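Local coordinates for protein thiosulfate reductase (PDB 2VPZ) that probably reduces sulfur compounds such as thiosulfate or polysulfide, as a molybdenum enzyme carrying two molybdopterin guanine dinucleotide cofactors and a [4Fe-4S] cluster, at residues Asp665-Val670 and Val739-Ala744; His652-Lys657 and Ile688-Val693; Pro469-Met474 and Gly700-Leu705. All coordinates share one frame; numbering follows the deposited sequence.

Contact 1: residues Asp665-Val670 and Val739-Ala744; sequences DYVMLV and VRLEKA
The guanidinium of Arg-740 spreads one face over the branch point of Val-670, whose CB stands 3.6 Å above the plane, displaced toward its rim. NH1 and CZ do most of the touching. The side chain reaches this place because CG sits between the backbone N and the carbonyl carbon (chi1 70°) and the chain bends again at chi3, turning the end back alongside the valine. Beside NH2, Glu-742 OE2 offers a long salt bridge at 3.8 Å, while OE1 of the same carboxylate is paired with Lys-676 on the neighbouring strand 676-683.

The backbones that carry these groups form an antiparallel strand pair in the mixed sheet of the dinucleotide-binding domain, of the double-psi beta-barrel type. Met-668 with Glu-742 and Val-670 with Arg-740 are hydrogen-bonded pairs with two bonds each; Met-668 N reaches Glu-742 O at 2.9 Å, nearly straight at 170°. The intervening non-hydrogen-bonded pair, Leu-669 and Leu-741, points its side chains the same way, and their CD2 atoms meet at 3.8 Å. Leu-669 CB also presses on Val-739 CG2 at 3.6 Å, on the face where Val-693 and Ile-695 of strand 692-696 add further apolar cover.

Toward Asp-665 the pairing slackens. Ala-744 N makes only a weak bond of 3.3 Å to Tyr-666 O, and one water takes the hydrogen of Tyr-666 N and gives one to Ala-744 O. Lys-743 curls back through three bends to set NZ 3.5 Å from Asp-665 OD2 in a salt bridge; OD2 also accepts from Lys-662 N.

One face is thus apolar; on the opposite one Met-668, Val-670 and Ala-744 lie among the charged side chains of Arg-740 and Glu-742. Between Lys-676 and the more distant Arg-740, Glu-742 would probably be held as a carboxylate.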
loop_
_atom_site.group_PDB
_atom_site.type_symbol
_atom_site.label_atom_id
_atom_site.label_comp_id
_atom_site.label_asym_id
_atom_site.label_seq_id
_atom_site.Cartn_x
_atom_site.Cartn_y
_atom_site.Cartn_z
ATOM N N ASP A 665 26.355 -18.561 -8.649
ATOM C CA ASP A 665 27.751 -18.950 -8.880
ATOM C C ASP A 665 28.655 -18.887 -7.660
ATOM O O ASP A 665 28.352 -18.223 -6.671
ATOM C CB ASP A 665 28.395 -18.110 -9.996
ATOM C CG ASP A 665 27.794 -18.339 -11.376
ATOM O OD1 ASP A 665 26.937 -19.239 -11.504
ATOM O OD2 ASP A 665 28.195 -17.613 -12.323
ATOM N N TYR A 666 29.784 -19.587 -7.752
ATOM C CA TYR A 666 30.808 -19.614 -6.717
ATOM C C TYR A 666 32.058 -19.036 -7.330
ATOM O O TYR A 666 32.200 -18.962 -8.553
ATOM C CB TYR A 666 31.018 -21.001 -6.150
ATOM C CG TYR A 666 29.970 -21.282 -5.107
ATOM C CD1 TYR A 666 28.659 -21.573 -5.476
ATOM C CD2 TYR A 666 30.274 -21.170 -3.742
ATOM C CE1 TYR A 666 27.664 -21.745 -4.532
ATOM C CE2 TYR A 666 29.292 -21.339 -2.772
ATOM C CZ TYR A 666 27.981 -21.629 -3.173
ATOM O OH TYR A 666 27.000 -21.790 -2.218
ATOM N N VAL A 667 32.978 -18.641 -6.463
ATOM C CA VAL A 667 34.195 -17.987 -6.943
ATOM C C VAL A 667 35.333 -18.155 -5.923
ATOM O O VAL A 667 35.065 -18.403 -4.739
ATOM C CB VAL A 667 33.846 -16.441 -7.075
ATOM C CG1 VAL A 667 34.912 -15.605 -6.376
ATOM C CG2 VAL A 667 33.666 -16.017 -8.547
ATOM N N MET A 668 36.583 -18.093 -6.384
ATOM C CA MET A 668 37.734 -18.079 -5.444
ATOM C C MET A 668 38.163 -16.602 -5.392
ATOM O O MET A 668 38.086 -15.897 -6.408
ATOM C CB MET A 668 38.975 -18.858 -5.945
ATOM C CG MET A 668 38.845 -20.348 -6.178
ATOM S SD MET A 668 38.507 -21.296 -4.636
ATOM C CE MET A 668 40.009 -20.978 -3.652
ATOM N N LEU A 669 38.593 -16.144 -4.218
ATOM C CA LEU A 669 39.134 -14.776 -4.078
ATOM C C LEU A 669 40.692 -14.928 -4.031
ATOM O O LEU A 669 41.237 -15.700 -3.242
ATOM C CB LEU A 669 38.630 -14.078 -2.774
ATOM C CG LEU A 669 37.107 -13.889 -2.710
ATOM C CD1 LEU A 669 36.691 -13.419 -1.316
ATOM C CD2 LEU A 669 36.602 -12.901 -3.798
ATOM N N VAL A 670 41.374 -14.219 -4.927
ATOM C CA VAL A 670 42.836 -14.275 -4.970
ATOM C C VAL A 670 43.375 -12.849 -4.655
ATOM O O VAL A 670 42.912 -11.868 -5.249
ATOM C CB VAL A 670 43.339 -14.775 -6.400
ATOM C CG1 VAL A 670 44.818 -15.211 -6.319
ATOM C CG2 VAL A 670 42.449 -15.964 -6.887
ATOM N N VAL A 739 41.730 -7.724 -3.905
ATOM C CA VAL A 739 41.359 -9.075 -4.261
ATOM C C VAL A 739 40.682 -9.136 -5.651
ATOM O O VAL A 739 40.048 -8.155 -6.064
ATOM C CB VAL A 739 40.390 -9.594 -3.145
ATOM C CG1 VAL A 739 38.940 -9.275 -3.511
ATOM C CG2 VAL A 739 40.628 -11.054 -2.864
ATOM N N ARG A 740 40.861 -10.238 -6.390
ATOM C CA ARG A 740 40.198 -10.427 -7.689
ATOM C C ARG A 740 39.421 -11.765 -7.666
ATOM O O ARG A 740 39.754 -12.665 -6.886
ATOM C CB ARG A 740 41.184 -10.384 -8.843
ATOM C CG ARG A 740 42.040 -11.573 -8.854
ATOM C CD ARG A 740 43.204 -11.427 -9.754
ATOM N NE ARG A 740 43.418 -12.740 -10.292
ATOM C CZ ARG A 740 44.397 -13.533 -9.932
ATOM N NH1 ARG A 740 45.260 -13.104 -9.038
ATOM N NH2 ARG A 740 44.488 -14.770 -10.424
ATOM N N LEU A 741 38.384 -11.890 -8.496
ATOM C CA LEU A 741 37.532 -13.081 -8.515
ATOM C C LEU A 741 37.743 -14.019 -9.718
ATOM O O LEU A 741 37.765 -13.580 -10.867
ATOM C CB LEU A 741 36.039 -12.694 -8.384
ATOM C CG LEU A 741 35.375 -11.369 -7.957
ATOM C CD1 LEU A 741 33.941 -11.779 -7.593
ATOM C CD2 LEU A 741 36.025 -10.594 -6.776
ATOM N N GLU A 742 37.864 -15.312 -9.426
ATOM C CA GLU A 742 38.126 -16.376 -10.393
ATOM C C GLU A 742 36.988 -17.415 -10.306
ATOM O O GLU A 742 36.746 -17.959 -9.231
ATOM C CB GLU A 742 39.482 -16.994 -10.020
ATOM C CG GLU A 742 40.073 -18.102 -10.898
ATOM C CD GLU A 742 41.437 -18.602 -10.370
ATOM O OE1 GLU A 742 41.462 -19.608 -9.619
ATOM O OE2 GLU A 742 42.467 -17.957 -10.706
ATOM N N LYS A 743 36.283 -17.666 -11.410
ATOM C CA LYS A 743 35.171 -18.636 -11.452
ATOM C C LYS A 743 35.568 -20.009 -10.848
ATOM O O LYS A 743 36.619 -20.567 -11.171
ATOM C CB LYS A 743 34.663 -18.818 -12.896
ATOM C CG LYS A 743 33.136 -18.643 -13.124
ATOM C CD LYS A 743 32.234 -19.456 -12.166
ATOM C CE LYS A 743 30.907 -19.903 -12.838
ATOM N NZ LYS A 743 30.622 -19.307 -14.206
ATOM N N ALA A 744 34.719 -20.553 -9.982
ATOM C CA ALA A 744 34.983 -21.823 -9.309
ATOM C C ALA A 744 33.735 -22.717 -9.321
ATOM O O ALA A 744 32.665 -22.247 -9.688
ATOM C CB ALA A 744 35.432 -21.544 -7.843
HETATM O O HOH W 1 30.044 -21.827 -9.741
#

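Contact 2: residues His652-Lys657 and Ile688-Val693; sequences HKEEAK and IRKDCV
His-652 and Lys-690 bring their CA atoms within 5.6 Å, where the start of helix 653-658 meets the turn leading into strand 692-696. Water knits the two backbones together: one molecule accepts from His-652 N and donates to both Arg-689 O and Cys-692 O.

Lys-690 meets three side chains in turn, the first of them the imidazole of His-652. With CG anti to the backbone N (chi1 -170°), the ring folds back as the N-cap of the helix, and ND1 accepts from Glu-654 N at 3.0 Å, with the donor close to the ring plane. Ile-688 O lies at another part of the edge, also near the plane, 3.2 Å from CD2. Over one face passes the lysine: Lys-690 CE rests 4.3 Å from the ring centroid, only 10° off the normal, a CH-pi contact with the methylene above the centre.

Extended beyond CG, Lys-690 carries its amine past the ring to Glu-654, where NZ bonds OE1 at 2.7 Å in a salt bridge, approaching on the anti side and 25° out of the carboxylate plane. Glu-655 crosses the same lysine at about a right angle, its OE2 3.5 Å from CD. Here the charges do not touch; a water accepts from NZ and donates to OE2, while the carboxylate itself is engaged by Arg-658 and by the hydroxyl of Tyr-619. Glu-654 also packs on an acidic side chain of another protein chain, and Lys-690 on an aromatic one.

Because ND1 is used as an acceptor, the cap needs that nitrogen unprotonated, and the nearby ammonium would probably discourage a second proton on the ring. The same ammonium, together with the helix's N-terminal end, would probably offset the acid that the other chain brings close to Glu-654.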
loop_
_atom_site.group_PDB
_atom_site.type_symbol
_atom_site.label_atom_id
_atom_site.label_comp_id
_atom_site.label_asym_id
_atom_site.label_seq_id
_atom_site.Cartn_x
_atom_site.Cartn_y
_atom_site.Cartn_z
ATOM N N HIS A 652 29.231 -5.143 -7.420
ATOM C CA HIS A 652 28.245 -4.373 -8.124
ATOM C C HIS A 652 27.668 -5.188 -9.293
ATOM O O HIS A 652 28.395 -5.919 -9.960
ATOM C CB HIS A 652 28.746 -3.036 -8.721
ATOM C CG HIS A 652 27.681 -2.146 -9.236
ATOM N ND1 HIS A 652 27.041 -2.375 -10.413
ATOM C CD2 HIS A 652 27.039 -1.120 -8.667
ATOM C CE1 HIS A 652 26.040 -1.534 -10.547
ATOM N NE2 HIS A 652 26.015 -0.752 -9.489
ATOM N N LYS A 653 26.346 -5.076 -9.510
ATOM C CA LYS A 653 25.587 -5.768 -10.574
ATOM C C LYS A 653 26.203 -5.732 -11.991
ATOM O O LYS A 653 26.167 -6.722 -12.731
ATOM C CB LYS A 653 24.154 -5.207 -10.649
ATOM C CG LYS A 653 23.151 -5.874 -9.754
ATOM C CD LYS A 653 21.999 -4.967 -9.368
ATOM C CE LYS A 653 20.636 -5.663 -9.543
ATOM N NZ LYS A 653 19.474 -4.757 -9.244
ATOM N N GLU A 654 26.728 -4.571 -12.361
ATOM C CA GLU A 654 27.364 -4.332 -13.658
ATOM C C GLU A 654 28.777 -4.961 -13.766
ATOM O O GLU A 654 29.245 -5.261 -14.876
ATOM C CB GLU A 654 27.393 -2.813 -13.981
ATOM C CG GLU A 654 26.115 -2.269 -14.694
ATOM C CD GLU A 654 25.630 -0.871 -14.200
ATOM O OE1 GLU A 654 26.415 0.103 -14.250
ATOM O OE2 GLU A 654 24.437 -0.774 -13.796
ATOM N N GLU A 655 29.463 -5.165 -12.645
ATOM C CA GLU A 655 30.775 -5.820 -12.698
ATOM C C GLU A 655 30.544 -7.329 -12.818
ATOM O O GLU A 655 31.153 -7.964 -13.657
ATOM C CB GLU A 655 31.643 -5.550 -11.459
ATOM C CG GLU A 655 31.924 -4.086 -11.149
ATOM C CD GLU A 655 32.834 -3.403 -12.168
ATOM O OE1 GLU A 655 34.015 -3.829 -12.269
ATOM O OE2 GLU A 655 32.376 -2.470 -12.851
ATOM N N ALA A 656 29.680 -7.909 -11.991
ATOM C CA ALA A 656 29.448 -9.347 -12.114
ATOM C C ALA A 656 28.963 -9.688 -13.542
ATOM O O ALA A 656 29.160 -10.799 -14.033
ATOM C CB ALA A 656 28.421 -9.857 -11.054
ATOM N N LYS A 657 28.357 -8.723 -14.225
ATOM C CA LYS A 657 27.855 -8.949 -15.588
ATOM C C LYS A 657 28.985 -8.966 -16.640
ATOM O O LYS A 657 28.969 -9.804 -17.547
ATOM C CB LYS A 657 26.765 -7.931 -15.960
ATOM C CG LYS A 657 25.806 -8.336 -17.088
ATOM C CD LYS A 657 25.126 -7.098 -17.687
ATOM C CE LYS A 657 24.282 -7.412 -18.942
ATOM N NZ LYS A 657 23.120 -8.332 -18.648
ATOM N N ILE A 688 26.689 -1.381 -3.518
ATOM C CA ILE A 688 28.131 -1.165 -3.365
ATOM C C ILE A 688 28.772 -0.479 -4.586
ATOM O O ILE A 688 28.300 -0.649 -5.719
ATOM C CB ILE A 688 28.885 -2.556 -3.059
ATOM C CG1 ILE A 688 30.306 -2.327 -2.545
ATOM C CG2 ILE A 688 28.855 -3.461 -4.322
ATOM C CD1 ILE A 688 30.770 -3.281 -1.380
ATOM N N ARG A 689 29.805 0.328 -4.351
ATOM C CA ARG A 689 30.552 1.011 -5.427
ATOM C C ARG A 689 31.261 -0.091 -6.297
ATOM O O ARG A 689 31.344 -1.254 -5.872
ATOM C CB ARG A 689 31.583 2.000 -4.844
ATOM C CG ARG A 689 30.985 3.088 -3.915
ATOM C CD ARG A 689 32.055 4.025 -3.307
ATOM N NE ARG A 689 33.186 4.264 -4.209
ATOM C CZ ARG A 689 33.426 5.369 -4.903
ATOM N NH1 ARG A 689 32.608 6.408 -4.824
ATOM N NH2 ARG A 689 34.496 5.446 -5.688
ATOM N N LYS A 690 31.760 0.265 -7.490
ATOM C CA LYS A 690 32.413 -0.651 -8.447
ATOM C C LYS A 690 33.904 -0.971 -8.151
ATOM O O LYS A 690 34.498 -1.899 -8.727
ATOM C CB LYS A 690 32.268 -0.124 -9.897
ATOM C CG LYS A 690 30.817 0.034 -10.383
ATOM C CD LYS A 690 30.698 0.470 -11.851
ATOM C CE LYS A 690 29.234 0.726 -12.255
ATOM N NZ LYS A 690 28.981 0.674 -13.736
ATOM N N ASP A 691 34.442 -0.158 -7.227
ATOM C CA ASP A 691 35.805 -0.105 -6.607
ATOM C C ASP A 691 36.039 -1.235 -5.613
ATOM O O ASP A 691 37.166 -1.463 -5.149
ATOM C CB ASP A 691 35.980 0.981 -5.548
ATOM C CG ASP A 691 35.878 2.380 -6.035
ATOM O OD1 ASP A 691 36.599 2.725 -6.967
ATOM O OD2 ASP A 691 35.127 3.142 -5.397
ATOM N N CYS A 692 34.931 -1.760 -5.124
ATOM C CA CYS A 692 34.947 -2.660 -4.010
ATOM C C CYS A 692 34.242 -3.941 -4.114
ATOM O O CYS A 692 33.438 -4.173 -5.014
ATOM C CB CYS A 692 34.384 -1.920 -2.774
ATOM S SG CYS A 692 35.140 -0.377 -2.276
ATOM N N VAL A 693 34.507 -4.723 -3.080
ATOM C CA VAL A 693 33.959 -6.039 -2.852
ATOM C C VAL A 693 33.916 -6.169 -1.290
ATOM O O VAL A 693 34.732 -5.578 -0.569
ATOM C CB VAL A 693 34.886 -7.107 -3.603
ATOM C CG1 VAL A 693 35.400 -8.170 -2.671
ATOM C CG2 VAL A 693 34.105 -7.719 -4.792
HETATM O O HOH W 2 31.828 -3.740 -6.911
HETATM O O HOH W 3 36.460 -1.732 -11.304
HETATM O O HOH W 4 30.366 -1.585 -14.487
#

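Contact 3: residues Pro469-Met474 and Gly700-Leu705; sequences PQEHVM and GHKAPL. With MGD (2-amino-5,6-dimercapto-7-methyl-3,7,8a,9-tetrahydro-8-oxa-1,3,9,10-tetraaza-anthracen-4-one guanosine dinucleotide), chain H.
Pro-469 lays its ring against Leu-705, CG meeting CB at 3.6 Å with the two side chains crossing at about a right angle. Here two loops of the molybdopterin oxidoreductase fold pack together: residues 469-474 follow strand 462-466 of the five-stranded parallel sheet, and residues 700-705 follow strand 692-696 of the dinucleotide-binding domain. Met-474 CE packs on Leu-705 CD1 at 4.0 Å.

Glu-471 stretches out, its first torsion near trans at -178°, and runs its methylenes past the backbone of the other loop, CB lying 3.1 Å from Lys-702 O. Its carboxylate and the ammonium of Lys-702 do not pair; Lys-453 and Tyr-718 hold the former, while Glu-677 and Gly-700 O take the latter.

Gln-470 faces two ways. Its NE2 lies at the edge of the His-701 ring, 3.8 Å from CE1, amide and imidazole planes 55° apart, and its OE1 comes within 3.5 Å of the ribose O2' of the bound MGD, which His-472 flanks at O3'. A leucine in place of Gln-470 would probably cost the water at Glu-471 N its weak amide donor and deprive the ribose of a polar neighbour. That water accepts from Glu-471 N at 2.8 Å, accepts weakly from Gln-470 NE2, and lies 3.1 Å from His-701 ND1.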
loop_
_atom_site.group_PDB
_atom_site.type_symbol
_atom_site.label_atom_id
_atom_site.label_comp_id
_atom_site.label_asym_id
_atom_site.label_seq_id
_atom_site.Cartn_x
_atom_site.Cartn_y
_atom_site.Cartn_z
ATOM N N PRO A 469 38.008 -27.173 19.211
ATOM C CA PRO A 469 39.275 -27.525 18.564
ATOM C C PRO A 469 39.432 -26.742 17.254
ATOM O O PRO A 469 39.220 -27.277 16.164
ATOM C CB PRO A 469 39.178 -29.031 18.331
ATOM C CG PRO A 469 37.699 -29.314 18.264
ATOM C CD PRO A 469 37.060 -28.303 19.215
ATOM N N GLN A 470 39.786 -25.461 17.394
ATOM C CA GLN A 470 39.995 -24.538 16.265
ATOM C C GLN A 470 41.299 -24.840 15.511
ATOM O O GLN A 470 42.073 -25.675 15.958
ATOM C CB GLN A 470 40.032 -23.130 16.788
ATOM C CG GLN A 470 38.771 -22.656 17.437
ATOM C CD GLN A 470 38.156 -21.507 16.666
ATOM O OE1 GLN A 470 37.112 -20.957 17.027
ATOM N NE2 GLN A 470 38.834 -21.137 15.573
ATOM N N GLU A 471 41.574 -24.138 14.415
ATOM C CA GLU A 471 42.821 -24.415 13.702
ATOM C C GLU A 471 44.107 -23.976 14.442
ATOM O O GLU A 471 45.169 -24.566 14.220
ATOM C CB GLU A 471 42.855 -23.825 12.271
ATOM C CG GLU A 471 44.154 -24.189 11.558
ATOM C CD GLU A 471 44.477 -23.291 10.386
ATOM O OE1 GLU A 471 45.468 -23.576 9.670
ATOM O OE2 GLU A 471 43.743 -22.299 10.191
ATOM N N HIS A 472 44.055 -22.977 15.315
ATOM C CA HIS A 472 45.263 -22.526 16.062
ATOM C C HIS A 472 45.431 -23.178 17.470
ATOM O O HIS A 472 46.436 -22.957 18.120
ATOM C CB HIS A 472 45.276 -21.027 16.338
ATOM C CG HIS A 472 44.382 -20.609 17.431
ATOM N ND1 HIS A 472 44.783 -20.419 18.708
ATOM C CD2 HIS A 472 43.055 -20.516 17.453
ATOM C CE1 HIS A 472 43.740 -20.220 19.482
ATOM N NE2 HIS A 472 42.665 -20.272 18.734
ATOM N N VAL A 473 44.431 -23.909 17.956
ATOM C CA VAL A 473 44.515 -24.589 19.255
ATOM C C VAL A 473 45.271 -25.935 19.058
ATOM O O VAL A 473 46.029 -26.392 19.936
ATOM C CB VAL A 473 43.088 -24.885 19.885
ATOM C CG1 VAL A 473 43.207 -25.725 21.166
ATOM C CG2 VAL A 473 42.331 -23.561 20.161
ATOM N N MET A 474 45.078 -26.549 17.897
ATOM C CA MET A 474 45.714 -27.806 17.537
ATOM C C MET A 474 47.160 -27.668 16.991
ATOM O O MET A 474 47.665 -28.539 16.283
ATOM C CB MET A 474 44.821 -28.633 16.584
ATOM C CG MET A 474 43.329 -28.706 16.983
ATOM S SD MET A 474 43.059 -29.292 18.691
ATOM C CE MET A 474 43.623 -31.043 18.566
ATOM N N GLY A 700 35.682 -19.569 6.444
ATOM C CA GLY A 700 36.905 -20.135 5.884
ATOM C C GLY A 700 37.775 -20.936 6.835
ATOM O O GLY A 700 38.999 -20.985 6.664
ATOM N N HIS A 701 37.191 -21.565 7.848
ATOM C CA HIS A 701 37.980 -22.372 8.800
ATOM C C HIS A 701 38.614 -23.616 8.138
ATOM O O HIS A 701 37.971 -24.243 7.278
ATOM C CB HIS A 701 37.088 -22.918 10.001
ATOM C CG HIS A 701 36.517 -21.904 10.924
ATOM N ND1 HIS A 701 37.008 -21.672 12.174
ATOM C CD2 HIS A 701 35.481 -21.073 10.780
ATOM C CE1 HIS A 701 36.306 -20.727 12.762
ATOM N NE2 HIS A 701 35.364 -20.343 11.929
ATOM N N LYS A 702 39.867 -23.920 8.488
ATOM C CA LYS A 702 40.486 -25.186 8.071
ATOM C C LYS A 702 40.700 -25.815 9.481
ATOM O O LYS A 702 41.749 -25.668 10.104
ATOM C CB LYS A 702 41.841 -25.057 7.361
ATOM C CG LYS A 702 42.328 -23.642 7.109
ATOM C CD LYS A 702 41.934 -23.113 5.730
ATOM C CE LYS A 702 42.288 -21.623 5.561
ATOM N NZ LYS A 702 41.225 -20.859 4.806
ATOM N N ALA A 703 39.655 -26.469 10.001
ATOM C CA ALA A 703 39.720 -27.098 11.320
ATOM C C ALA A 703 38.719 -28.275 11.287
ATOM O O ALA A 703 37.570 -28.134 11.750
ATOM C CB ALA A 703 39.340 -26.049 12.402
ATOM N N PRO A 704 39.161 -29.459 10.770
ATOM C CA PRO A 704 38.337 -30.681 10.669
ATOM C C PRO A 704 37.573 -31.167 11.893
ATOM O O PRO A 704 36.543 -31.838 11.769
ATOM C CB PRO A 704 39.325 -31.766 10.199
ATOM C CG PRO A 704 40.537 -31.022 9.726
ATOM C CD PRO A 704 40.584 -29.777 10.593
ATOM N N LEU A 705 38.096 -30.854 13.066
ATOM C CA LEU A 705 37.473 -31.294 14.306
ATOM C C LEU A 705 36.229 -30.470 14.693
ATOM O O LEU A 705 35.384 -30.964 15.431
ATOM C CB LEU A 705 38.523 -31.411 15.429
ATOM C CG LEU A 705 39.607 -32.509 15.204
ATOM C CD1 LEU A 705 40.679 -32.444 16.313
ATOM C CD2 LEU A 705 38.966 -33.913 15.143
HETATM P PB MGD H . 37.100 -14.898 17.966
HETATM O O1B MGD H . 37.229 -15.269 16.520
HETATM O O2B MGD H . 35.759 -14.973 18.629
HETATM O O3B MGD H . 37.871 -13.483 18.056
HETATM O O3A MGD H . 39.169 -11.340 18.171
HETATM P PA MGD H . 38.920 -12.682 18.998
HETATM O O1A MGD H . 38.152 -12.543 20.302
HETATM O O2A MGD H . 40.213 -13.417 18.966
HETATM O "O5'" MGD H . 38.024 -15.827 18.827
HETATM C "C5'" MGD H . 37.649 -16.264 20.134
HETATM C "C4'" MGD H . 38.525 -17.477 20.446
HETATM O "O4'" MGD H . 38.242 -17.663 21.828
HETATM C "C3'" MGD H . 38.134 -18.760 19.760
HETATM O "O3'" MGD H . 39.316 -19.572 19.752
HETATM C "C2'" MGD H . 37.069 -19.317 20.718
HETATM O "O2'" MGD H . 36.994 -20.703 20.508
HETATM C "C1'" MGD H . 37.623 -18.959 22.099
HETATM N N9 MGD H . 36.672 -18.854 23.269
HETATM C C8 MGD H . 35.410 -18.423 23.233
HETATM N N7 MGD H . 34.813 -18.400 24.447
HETATM C C5 MGD H . 35.739 -18.788 25.352
HETATM C C6 MGD H . 35.833 -18.951 26.871
HETATM O O6 MGD H . 34.833 -18.759 27.649
HETATM N N1 MGD H . 37.052 -19.360 27.353
HETATM C C2 MGD H . 38.147 -19.616 26.572
HETATM N N2 MGD H . 39.352 -20.027 27.075
HETATM N N3 MGD H . 38.085 -19.452 25.244
HETATM C C4 MGD H . 36.959 -19.074 24.553
HETATM C C10 MGD H . 38.318 -10.163 18.325
HETATM C C11 MGD H . 38.993 -9.030 17.629
HETATM O O11 MGD H . 39.440 -9.555 16.378
HETATM C C12 MGD H . 38.217 -7.780 17.436
HETATM S S12 MGD H . 37.363 -7.034 18.721
HETATM C C13 MGD H . 38.204 -7.125 16.274
HETATM S S13 MGD H . 37.338 -5.749 15.924
HETATM C C14 MGD H . 38.960 -7.453 15.107
HETATM N N15 MGD H . 38.018 -7.864 14.027
HETATM C C16 MGD H . 38.638 -8.414 12.931
HETATM C C17 MGD H . 38.152 -8.411 11.549
HETATM O O17 MGD H . 37.025 -7.907 11.263
HETATM N N18 MGD H . 38.935 -8.939 10.607
HETATM C C19 MGD H . 40.142 -9.480 10.863
HETATM N N19 MGD H . 40.892 -10.076 9.887
HETATM N N20 MGD H . 40.640 -9.476 12.102
HETATM C C21 MGD H . 39.971 -9.007 13.150
HETATM N N22 MGD H . 40.488 -9.093 14.380
HETATM C C23 MGD H . 39.937 -8.499 15.549
HETATM O O HOH W 5 40.231 -28.913 14.161
HETATM O O HOH W 6 39.880 -22.337 13.176
HETATM O O HOH W 7 40.862 -21.704 10.537
#

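In the fold
Followed from the N terminus, the chain first enters contact 3 at residues 469-474, beyond a strand of the parallel sheet, and returns to it only at 700-705, closing a loop of 225 residues. Contact 2 falls wholly within that span, joining 652-657 to 688-693 round a much shorter loop. Contact 1 begins inside both, at 665-670, but finishes at 739-744, so it crosses each of them. Contacts 1 and 2 meet at Val-693, which packs on Val-739 and Leu-741, and share one mixed sheet. Contact 3 touches neither, its centre about 23 Å from that of contact 1, and ties this domain to the parallel-sheet part of the fold.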